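Local structure of LP04448p (Drosophila melanogaster, 2QK2) at residues S14-P17 with K18-D22; N70-L73 with V74-G78; K86-A89 with K90-N94; A154-I157 with A158-T162. The protein probably binds tubulin through this TOG domain, as a member of the XMAP215/Dis1 family of microtubule plus-end tracking proteins. All coordinates share one frame; numbering follows the deposited sequence.

Interaction 1 (S14-P17 with K18-D22)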
loop_
_atom_site.group_PDB
_atom_site.type_symbol
_atom_site.label_atom_id
_atom_site.label_comp_id
_atom_site.label_asym_id
_atom_site.label_seq_id
_atom_site.Cartn_x
_atom_site.Cartn_y
_atom_site.Cartn_z
ATOM N N SER A 14 16.742 0.684 19.890
ATOM C CA SER A 14 17.818 1.090 20.788
ATOM C C SER A 14 19.083 1.469 20.033
ATOM O O SER A 14 20.032 1.976 20.626
ATOM C CB SER A 14 18.130 -0.030 21.783
ATOM O OG SER A 14 18.545 -1.206 21.113
ATOM N N LYS A 15 19.091 1.241 18.721
ATOM C CA LYS A 15 20.261 1.551 17.907
ATOM C C LYS A 15 20.182 2.878 17.177
ATOM O O LYS A 15 21.169 3.339 16.612
ATOM C CB LYS A 15 20.505 0.442 16.890
ATOM C CG LYS A 15 20.849 -0.894 17.509
ATOM C CD LYS A 15 21.204 -1.899 16.436
ATOM C CE LYS A 15 21.606 -3.225 17.044
ATOM N NZ LYS A 15 22.027 -4.178 15.982
HETATM N N MSE A 16 19.012 3.499 17.178
HETATM C CA MSE A 16 18.871 4.772 16.494
HETATM C C MSE A 16 19.599 5.899 17.194
HETATM O O MSE A 16 19.763 5.887 18.409
HETATM C CB MSE A 16 17.400 5.113 16.338
HETATM C CG MSE A 16 16.853 4.627 15.008
HETATM SE SE MSE A 16 15.043 4.199 15.180
HETATM C CE MSE A 16 14.343 5.972 15.415
ATOM N N PRO A 17 20.057 6.893 16.426
ATOM C CA PRO A 17 20.775 8.024 17.012
ATOM C C PRO A 17 19.923 8.763 18.038
ATOM O O PRO A 17 18.709 8.909 17.868
ATOM C CB PRO A 17 21.119 8.880 15.794
ATOM C CG PRO A 17 19.983 8.608 14.864
ATOM C CD PRO A 17 19.807 7.113 14.990
ATOM N N LYS A 18 20.568 9.233 19.100
ATOM C CA LYS A 18 19.866 9.942 20.157
ATOM C C LYS A 18 19.221 11.238 19.669
ATOM O O LYS A 18 18.423 11.841 20.382
ATOM C CB LYS A 18 20.822 10.235 21.322
ATOM C CG LYS A 18 21.840 11.334 21.055
ATOM C CD LYS A 18 22.810 11.492 22.230
ATOM C CE LYS A 18 22.079 11.759 23.546
ATOM N NZ LYS A 18 23.009 11.791 24.722
ATOM N N ASP A 19 19.559 11.674 18.460
ATOM C CA ASP A 19 18.965 12.899 17.928
ATOM C C ASP A 19 18.090 12.616 16.702
ATOM O O ASP A 19 17.733 13.524 15.948
ATOM C CB ASP A 19 20.059 13.916 17.579
ATOM C CG ASP A 19 21.031 13.400 16.536
ATOM O OD1 ASP A 19 20.937 12.210 16.159
ATOM O OD2 ASP A 19 21.892 14.188 16.093
ATOM N N PHE A 20 17.738 11.352 16.517
ATOM C CA PHE A 20 16.907 10.951 15.393
ATOM C C PHE A 20 15.674 11.844 15.235
ATOM O O PHE A 20 15.458 12.438 14.177
ATOM C CB PHE A 20 16.453 9.500 15.564
ATOM C CG PHE A 20 15.539 9.029 14.474
ATOM C CD1 PHE A 20 16.055 8.596 13.254
ATOM C CD2 PHE A 20 14.155 9.064 14.646
ATOM C CE1 PHE A 20 15.207 8.208 12.217
ATOM C CE2 PHE A 20 13.295 8.677 13.612
ATOM C CZ PHE A 20 13.827 8.247 12.393
ATOM N N TYR A 21 14.869 11.948 16.291
ATOM C CA TYR A 21 13.656 12.750 16.226
ATOM C C TYR A 21 13.891 14.257 16.155
ATOM O O TYR A 21 13.203 14.955 15.407
ATOM C CB TYR A 21 12.728 12.390 17.395
ATOM C CG TYR A 21 12.271 10.946 17.342
ATOM C CD1 TYR A 21 12.921 9.957 18.084
ATOM C CD2 TYR A 21 11.226 10.556 16.496
ATOM C CE1 TYR A 21 12.545 8.613 17.985
ATOM C CE2 TYR A 21 10.842 9.211 16.384
ATOM C CZ TYR A 21 11.507 8.248 17.132
ATOM O OH TYR A 21 11.147 6.922 17.018
ATOM N N ASP A 22 14.861 14.770 16.909
ATOM C CA ASP A 22 15.135 16.202 16.863
ATOM C C ASP A 22 15.551 16.639 15.459
ATOM O O ASP A 22 15.075 17.654 14.952
ATOM C CB ASP A 22 16.229 16.587 17.869
ATOM C CG ASP A 22 15.752 16.508 19.312
ATOM O OD1 ASP A 22 14.525 16.600 19.549
ATOM O OD2 ASP A 22 16.604 16.367 20.212
#
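Met16, a selenomethionine, holds its SE above one face of the Phe20 ring four residues on, 4.8 Å from the centroid of the Phe20 ring and only 4° off the ring normal, a Met-aromatic contact made at a distance. Bends at chi2 and chi3 carry SE, and the methyl CE beyond it, back over the ring; CE points over the same face, though its exact placement is doubtful. The methyl end also lies near the Tyr21 ring, meeting it obliquely. With CG of Phe20 anti to the backbone N (chi1 177°), the ring is turned back to the preceding loop, where Pro17 CG packs at its edge, 3.7 Å from Phe20 CB. The backbone brings these groups together through a type I turn from Pro17 to Phe20, closed by the hydrogen bond from Phe20 N to Pro17 O at 3.0 Å. Asp19 holds the N-cap position of the helix that starts here, yet its side chain makes no capping bond. Met16 and Phe20 both rest on Leu39 of helix 29-45, while Phe20 and Tyr21 reach Leu57 of helix 55-67, so the turn leads the chain onto this helical pair.

Interaction 2 (N70-L73 with V74-G78)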
loop_
_atom_site.group_PDB
_atom_site.type_symbol
_atom_site.label_atom_id
_atom_site.label_comp_id
_atom_site.label_asym_id
_atom_site.label_seq_id
_atom_site.Cartn_x
_atom_site.Cartn_y
_atom_site.Cartn_z
ATOM N N ASN A 70 9.946 18.355 0.622
ATOM C CA ASN A 70 11.036 17.767 -0.151
ATOM C C ASN A 70 10.688 16.335 -0.595
ATOM O O ASN A 70 10.594 15.430 0.237
ATOM C CB ASN A 70 12.302 17.778 0.711
ATOM C CG ASN A 70 13.540 17.406 -0.066
ATOM O OD1 ASN A 70 13.626 16.315 -0.635
ATOM N ND2 ASN A 70 14.519 18.312 -0.092
ATOM N N VAL A 71 10.507 16.132 -1.902
ATOM C CA VAL A 71 10.141 14.815 -2.414
ATOM C C VAL A 71 11.191 13.731 -2.196
ATOM O O VAL A 71 10.865 12.547 -2.179
ATOM C CB VAL A 71 9.770 14.864 -3.916
ATOM C CG1 VAL A 71 8.541 15.733 -4.102
ATOM C CG2 VAL A 71 10.941 15.393 -4.745
ATOM N N VAL A 72 12.447 14.122 -2.032
ATOM C CA VAL A 72 13.490 13.134 -1.783
ATOM C C VAL A 72 13.278 12.539 -0.383
ATOM O O VAL A 72 13.477 11.341 -0.164
ATOM C CB VAL A 72 14.899 13.766 -1.871
ATOM C CG1 VAL A 72 15.930 12.834 -1.264
ATOM C CG2 VAL A 72 15.244 14.037 -3.329
ATOM N N LEU A 73 12.872 13.388 0.554
ATOM C CA LEU A 73 12.611 12.963 1.927
ATOM C C LEU A 73 11.330 12.123 1.987
ATOM O O LEU A 73 11.252 11.150 2.730
ATOM C CB LEU A 73 12.491 14.192 2.835
ATOM C CG LEU A 73 13.745 14.584 3.634
ATOM C CD1 LEU A 73 15.010 14.258 2.860
ATOM C CD2 LEU A 73 13.673 16.063 3.984
ATOM N N VAL A 74 10.331 12.503 1.198
ATOM C CA VAL A 74 9.080 11.759 1.150
ATOM C C VAL A 74 9.369 10.327 0.693
ATOM O O VAL A 74 8.914 9.367 1.322
ATOM C CB VAL A 74 8.078 12.421 0.188
ATOM C CG1 VAL A 74 6.858 11.524 -0.012
ATOM C CG2 VAL A 74 7.651 13.775 0.757
ATOM N N ALA A 75 10.147 10.185 -0.380
ATOM C CA ALA A 75 10.502 8.862 -0.905
ATOM C C ALA A 75 11.287 8.049 0.115
ATOM O O ALA A 75 11.028 6.859 0.297
ATOM C CB ALA A 75 11.324 8.997 -2.196
HETATM N N MSE A 76 12.257 8.680 0.772
HETATM C CA MSE A 76 13.053 7.970 1.776
HETATM C C MSE A 76 12.172 7.502 2.937
HETATM O O MSE A 76 12.328 6.386 3.438
HETATM C CB MSE A 76 14.165 8.866 2.334
HETATM C CG MSE A 76 15.291 9.217 1.356
HETATM SE SE MSE A 76 16.614 10.332 2.281
HETATM C CE MSE A 76 17.562 8.961 3.238
ATOM N N ALA A 77 11.264 8.368 3.374
ATOM C CA ALA A 77 10.365 8.036 4.475
ATOM C C ALA A 77 9.420 6.903 4.056
ATOM O O ALA A 77 9.088 6.031 4.860
ATOM C CB ALA A 77 9.570 9.273 4.894
ATOM N N GLY A 78 8.989 6.922 2.798
ATOM C CA GLY A 78 8.119 5.871 2.305
ATOM C C GLY A 78 8.861 4.545 2.303
ATOM O O GLY A 78 8.333 3.524 2.739
#
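Asn70 O accepts a hydrogen bond from Val74 N at 3.1 Å, and a weak one from Leu73 N, at the start of helix 71-88. The side chain of Asn70 caps the same end: its OD1 accepts from Leu73 N at 3.2 Å and, more weakly, from Val72 N at 2.9 Å. These are amides of the first turn, which have no i-4 helical carbonyl to bond. CG of Asn70 is anti to the backbone N (chi1 -170°), and this swings the amide over the helix start; the Leu73 N-H meets OD1 with its donor tilted 35° from the amide carbonyl plane. Asn70 N in turn donates to Asp68 OD1. From there regular i to i+4 bonding takes over, Ala75 N to Val71 O, Met76 N to Val72 O and Ala77 N to Leu73 O, the last at 2.9 Å. Side chains add lighter touches along one flank: SE of the selenomethionine Met76 lies 4.3 Å from Leu73 CD1 and 4.4 Å from Val72 CG1, while Met76 CG passes close over Val72 O. Around this first turn, Leu73 packs on Trp29 and Arg32 of helix 29-45 and on Val64 of helix 55-67, whereas Val71 and Val74 lean on Val114 of helix 112-126.

Interaction 3 (K86-A89 with K90-N94)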
loop_
_atom_site.group_PDB
_atom_site.type_symbol
_atom_site.label_atom_id
_atom_site.label_comp_id
_atom_site.label_asym_id
_atom_site.label_seq_id
_atom_site.Cartn_x
_atom_site.Cartn_y
_atom_site.Cartn_z
ATOM N N LYS A 86 7.676 -4.521 6.632
ATOM C CA LYS A 86 8.147 -5.846 6.234
ATOM C C LYS A 86 8.896 -6.556 7.358
ATOM O O LYS A 86 8.775 -7.767 7.524
ATOM C CB LYS A 86 9.103 -5.763 5.047
ATOM C CG LYS A 86 8.476 -5.438 3.715
ATOM C CD LYS A 86 9.490 -5.673 2.602
ATOM C CE LYS A 86 9.986 -7.119 2.625
ATOM N NZ LYS A 86 11.011 -7.413 1.582
ATOM N N GLY A 87 9.695 -5.802 8.106
ATOM C CA GLY A 87 10.475 -6.393 9.179
ATOM C C GLY A 87 9.662 -6.814 10.382
ATOM O O GLY A 87 10.117 -7.626 11.189
ATOM N N LEU A 88 8.461 -6.260 10.498
ATOM C CA LEU A 88 7.563 -6.550 11.609
ATOM C C LEU A 88 6.459 -7.518 11.186
ATOM O O LEU A 88 5.810 -8.140 12.028
ATOM C CB LEU A 88 6.928 -5.245 12.109
ATOM C CG LEU A 88 7.351 -4.590 13.436
ATOM C CD1 LEU A 88 8.723 -5.041 13.876
ATOM C CD2 LEU A 88 7.298 -3.082 13.269
ATOM N N ALA A 89 6.243 -7.630 9.879
ATOM C CA ALA A 89 5.204 -8.509 9.346
ATOM C C ALA A 89 3.891 -8.238 10.079
ATOM O O ALA A 89 3.470 -7.089 10.182
ATOM C CB ALA A 89 5.622 -9.970 9.501
ATOM N N LYS A 90 3.255 -9.282 10.604
ATOM C CA LYS A 90 1.985 -9.119 11.314
ATOM C C LYS A 90 2.097 -8.248 12.558
ATOM O O LYS A 90 1.093 -7.725 13.038
ATOM C CB LYS A 90 1.410 -10.483 11.707
ATOM C CG LYS A 90 1.137 -11.410 10.528
ATOM C CD LYS A 90 -0.015 -10.927 9.667
ATOM C CE LYS A 90 -0.219 -11.853 8.475
ATOM N NZ LYS A 90 -0.422 -13.270 8.901
ATOM N N ARG A 91 3.309 -8.103 13.091
ATOM C CA ARG A 91 3.516 -7.270 14.275
ATOM C C ARG A 91 3.237 -5.798 13.952
ATOM O O ARG A 91 3.214 -4.956 14.847
ATOM C CB ARG A 91 4.955 -7.397 14.797
ATOM C CG ARG A 91 5.233 -8.567 15.744
ATOM C CD ARG A 91 5.650 -9.840 15.020
ATOM N NE ARG A 91 6.856 -9.673 14.203
ATOM C CZ ARG A 91 8.047 -9.291 14.663
ATOM N NH1 ARG A 91 8.222 -9.023 15.952
ATOM N NH2 ARG A 91 9.072 -9.176 13.825
ATOM N N PHE A 92 3.020 -5.490 12.674
ATOM C CA PHE A 92 2.754 -4.109 12.263
ATOM C C PHE A 92 1.259 -3.790 12.245
ATOM O O PHE A 92 0.868 -2.623 12.155
ATOM C CB PHE A 92 3.343 -3.845 10.861
ATOM C CG PHE A 92 3.406 -2.378 10.491
ATOM C CD1 PHE A 92 4.497 -1.595 10.875
ATOM C CD2 PHE A 92 2.355 -1.772 9.800
ATOM C CE1 PHE A 92 4.539 -0.224 10.578
ATOM C CE2 PHE A 92 2.385 -0.406 9.500
ATOM C CZ PHE A 92 3.479 0.371 9.890
ATOM N N SER A 93 0.428 -4.827 12.358
ATOM C CA SER A 93 -1.025 -4.671 12.295
ATOM C C SER A 93 -1.634 -3.499 13.054
ATOM O O SER A 93 -2.530 -2.829 12.540
ATOM C CB SER A 93 -1.725 -5.971 12.724
ATOM O OG SER A 93 -1.533 -6.240 14.102
ATOM N N ASN A 94 -1.163 -3.242 14.269
ATOM C CA ASN A 94 -1.723 -2.143 15.054
ATOM C C ASN A 94 -1.479 -0.738 14.510
ATOM O O ASN A 94 -2.176 0.194 14.898
ATOM C CB ASN A 94 -1.233 -2.214 16.504
ATOM C CG ASN A 94 -2.020 -3.214 17.333
ATOM O OD1 ASN A 94 -3.253 -3.242 17.283
ATOM N ND2 ASN A 94 -1.315 -4.035 18.104
#
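Leu88 and Arg91 meet in a tight helix-to-helix corner, where helix 71-88 ends and a short 3-10 turn leads into helix 93-105. Ala89 makes the break, with positive phi (50°), and the chain is then bridged by Arg91 N to Leu88 O at 2.7 Å and Phe92 N to Ala89 O at 3.0 Å. The Arg91 side chain folds back over the end of the first helix: bends at chi2 (89°) and chi3 (59°) curl it round Leu88 O, and Leu88 CD1 lies over one face of the guanidinium, 4.2 Å from Arg91 NH2. The head is fixed by the loop between helices 29-45 and 55-67, NH2 donating to Leu49 O and NH1 to Asn51 OD1. A leucine in place of Arg91 would probably leave Leu49 O and Asn51 OD1 without these donors and weaken the tie between the corner and that loop. On the inner side Leu88 CD2 touches the edge of the Phe92 ring, 4.0 Å from Phe92 CD1, the two side chains crossing at about a right angle. Phe92 then packs against Leu81, Leu84 and Ala85 of helix 71-88 and Ile125 of helix 112-126, while Leu88 sits on Leu49 and Tyr54 in the loop before helix 55-67.

Interaction 4 (A154-I157 with A158-T162)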
loop_
_atom_site.group_PDB
_atom_site.type_symbol
_atom_site.label_atom_id
_atom_site.label_comp_id
_atom_site.label_asym_id
_atom_site.label_seq_id
_atom_site.Cartn_x
_atom_site.Cartn_y
_atom_site.Cartn_z
ATOM N N ALA A 154 -6.833 2.098 -7.189
ATOM C CA ALA A 154 -7.303 0.927 -7.926
ATOM C C ALA A 154 -6.159 -0.051 -8.153
ATOM O O ALA A 154 -6.347 -1.259 -8.068
ATOM C CB ALA A 154 -7.907 1.349 -9.274
ATOM N N LEU A 155 -4.973 0.469 -8.455
ATOM C CA LEU A 155 -3.813 -0.390 -8.682
ATOM C C LEU A 155 -3.401 -1.061 -7.370
ATOM O O LEU A 155 -2.938 -2.211 -7.360
ATOM C CB LEU A 155 -2.653 0.425 -9.253
ATOM C CG LEU A 155 -2.865 0.938 -10.690
ATOM C CD1 LEU A 155 -1.693 1.827 -11.093
ATOM C CD2 LEU A 155 -2.998 -0.250 -11.651
ATOM N N PHE A 156 -3.562 -0.340 -6.265
ATOM C CA PHE A 156 -3.239 -0.900 -4.949
ATOM C C PHE A 156 -4.143 -2.116 -4.709
ATOM O O PHE A 156 -3.694 -3.159 -4.244
ATOM C CB PHE A 156 -3.469 0.146 -3.852
ATOM C CG PHE A 156 -3.618 -0.447 -2.472
ATOM C CD1 PHE A 156 -2.575 -1.155 -1.888
ATOM C CD2 PHE A 156 -4.810 -0.302 -1.767
ATOM C CE1 PHE A 156 -2.713 -1.713 -0.616
ATOM C CE2 PHE A 156 -4.961 -0.856 -0.494
ATOM C CZ PHE A 156 -3.910 -1.562 0.081
ATOM N N ILE A 157 -5.423 -1.969 -5.032
ATOM C CA ILE A 157 -6.387 -3.059 -4.874
ATOM C C ILE A 157 -5.990 -4.265 -5.735
ATOM O O ILE A 157 -6.069 -5.419 -5.290
ATOM C CB ILE A 157 -7.807 -2.577 -5.253
ATOM C CG1 ILE A 157 -8.276 -1.524 -4.236
ATOM C CG2 ILE A 157 -8.776 -3.749 -5.302
ATOM C CD1 ILE A 157 -9.589 -0.857 -4.598
ATOM N N ALA A 158 -5.550 -3.999 -6.962
ATOM C CA ALA A 158 -5.133 -5.066 -7.868
ATOM C C ALA A 158 -3.963 -5.852 -7.279
ATOM O O ALA A 158 -4.006 -7.081 -7.207
ATOM C CB ALA A 158 -4.739 -4.481 -9.230
ATOM N N ARG A 159 -2.913 -5.147 -6.865
ATOM C CA ARG A 159 -1.755 -5.819 -6.287
ATOM C C ARG A 159 -2.152 -6.543 -5.000
ATOM O O ARG A 159 -1.732 -7.677 -4.760
ATOM C CB ARG A 159 -0.634 -4.814 -6.004
ATOM C CG ARG A 159 -0.088 -4.113 -7.248
ATOM C CD ARG A 159 1.224 -3.370 -6.950
ATOM N NE ARG A 159 1.091 -2.421 -5.846
ATOM C CZ ARG A 159 0.570 -1.199 -5.942
ATOM N NH1 ARG A 159 0.120 -0.742 -7.107
ATOM N NH2 ARG A 159 0.488 -0.434 -4.858
ATOM N N ALA A 160 -2.982 -5.903 -4.186
ATOM C CA ALA A 160 -3.432 -6.513 -2.932
ATOM C C ALA A 160 -4.171 -7.839 -3.179
ATOM O O ALA A 160 -3.919 -8.847 -2.507
ATOM C CB ALA A 160 -4.348 -5.544 -2.179
ATOM N N LEU A 161 -5.082 -7.830 -4.148
ATOM C CA LEU A 161 -5.868 -9.014 -4.475
ATOM C C LEU A 161 -5.024 -10.227 -4.866
ATOM O O LEU A 161 -5.409 -11.366 -4.585
ATOM C CB LEU A 161 -6.879 -8.682 -5.581
ATOM C CG LEU A 161 -8.029 -7.763 -5.145
ATOM C CD1 LEU A 161 -8.840 -7.317 -6.362
ATOM C CD2 LEU A 161 -8.927 -8.495 -4.152
ATOM N N THR A 162 -3.875 -9.995 -5.496
ATOM C CA THR A 162 -3.011 -11.102 -5.892
ATOM C C THR A 162 -2.425 -11.807 -4.667
ATOM O O THR A 162 -1.840 -12.885 -4.784
ATOM C CB THR A 162 -1.830 -10.638 -6.770
ATOM O OG1 THR A 162 -0.972 -9.791 -5.998
ATOM C CG2 THR A 162 -2.326 -9.881 -7.995
#
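Arg159 folds its guanidinium back along the helix, laying one face over Phe156 CA, with Arg159 NH2 3.8 Å from that carbon. CG is anti to the carbonyl carbon (chi1 -62°) and the chain bends at chi3 (-55°), which turns the head toward the preceding turn instead of straight outward. Leu155 O lies over the same group, but its 3.4 Å approach to Arg159 NH1 has too poor an angle for a hydrogen bond; Leu155 CB lies 3.7 Å from Arg159 NH1, a van der Waals contact. NH2 also comes near the plane of the Phe156 ring, at its edge. The charge itself is answered by Asp123 of helix 112-126, which takes NE in a salt bridge. A methionine in place of Arg159 would probably leave Asp123 without this cationic mate and remove the flat group that covers the Phe156 backbone.

On another flank Ile157 and Leu161 lie side by side and point the same way, Ile157 CG2 to Leu161 CD1 at 3.7 Å, whereas Ala160 CB sits over a face of the Phe156 ring, 4.4 Å from Phe156 CE1. Regular i to i+4 bonds run beneath, among them Arg159 N to Leu155 O at 3.0 Å. At the end, Thr162 OG1 donates to Arg159 O at 2.6 Å. Phe156 and Ile157 share Ile138 of helix 131-141, and Leu155 and Leu161 face helix 190-207. One helix thus packs at once on helices 112-126, 131-141 and 190-207, as expected within the side-by-side helical layers of a HEAT-repeat TOG domain.

How the interactions relate
The four contacts follow one another along the chain in numerical order, and none touches another. Interactions 2 and 3 share helix 71-88, one at its first turns and the other at its far end, with centres 21 Å apart. Interaction 1 spans the loop before helix 20-24 and its first turn, about 19 Å between centres from interaction 2. Interaction 4, in helix 147-161, is the most central; its centre is about 35 Å from that of interaction 1, the widest separation of the set. Residues of interactions 2, 3 and 4 all pack on helix 112-126. Spread through one TOG domain, the contacts hold turns and helix ends of an elongated helical array that probably presents a tubulin-binding surface, as in the family.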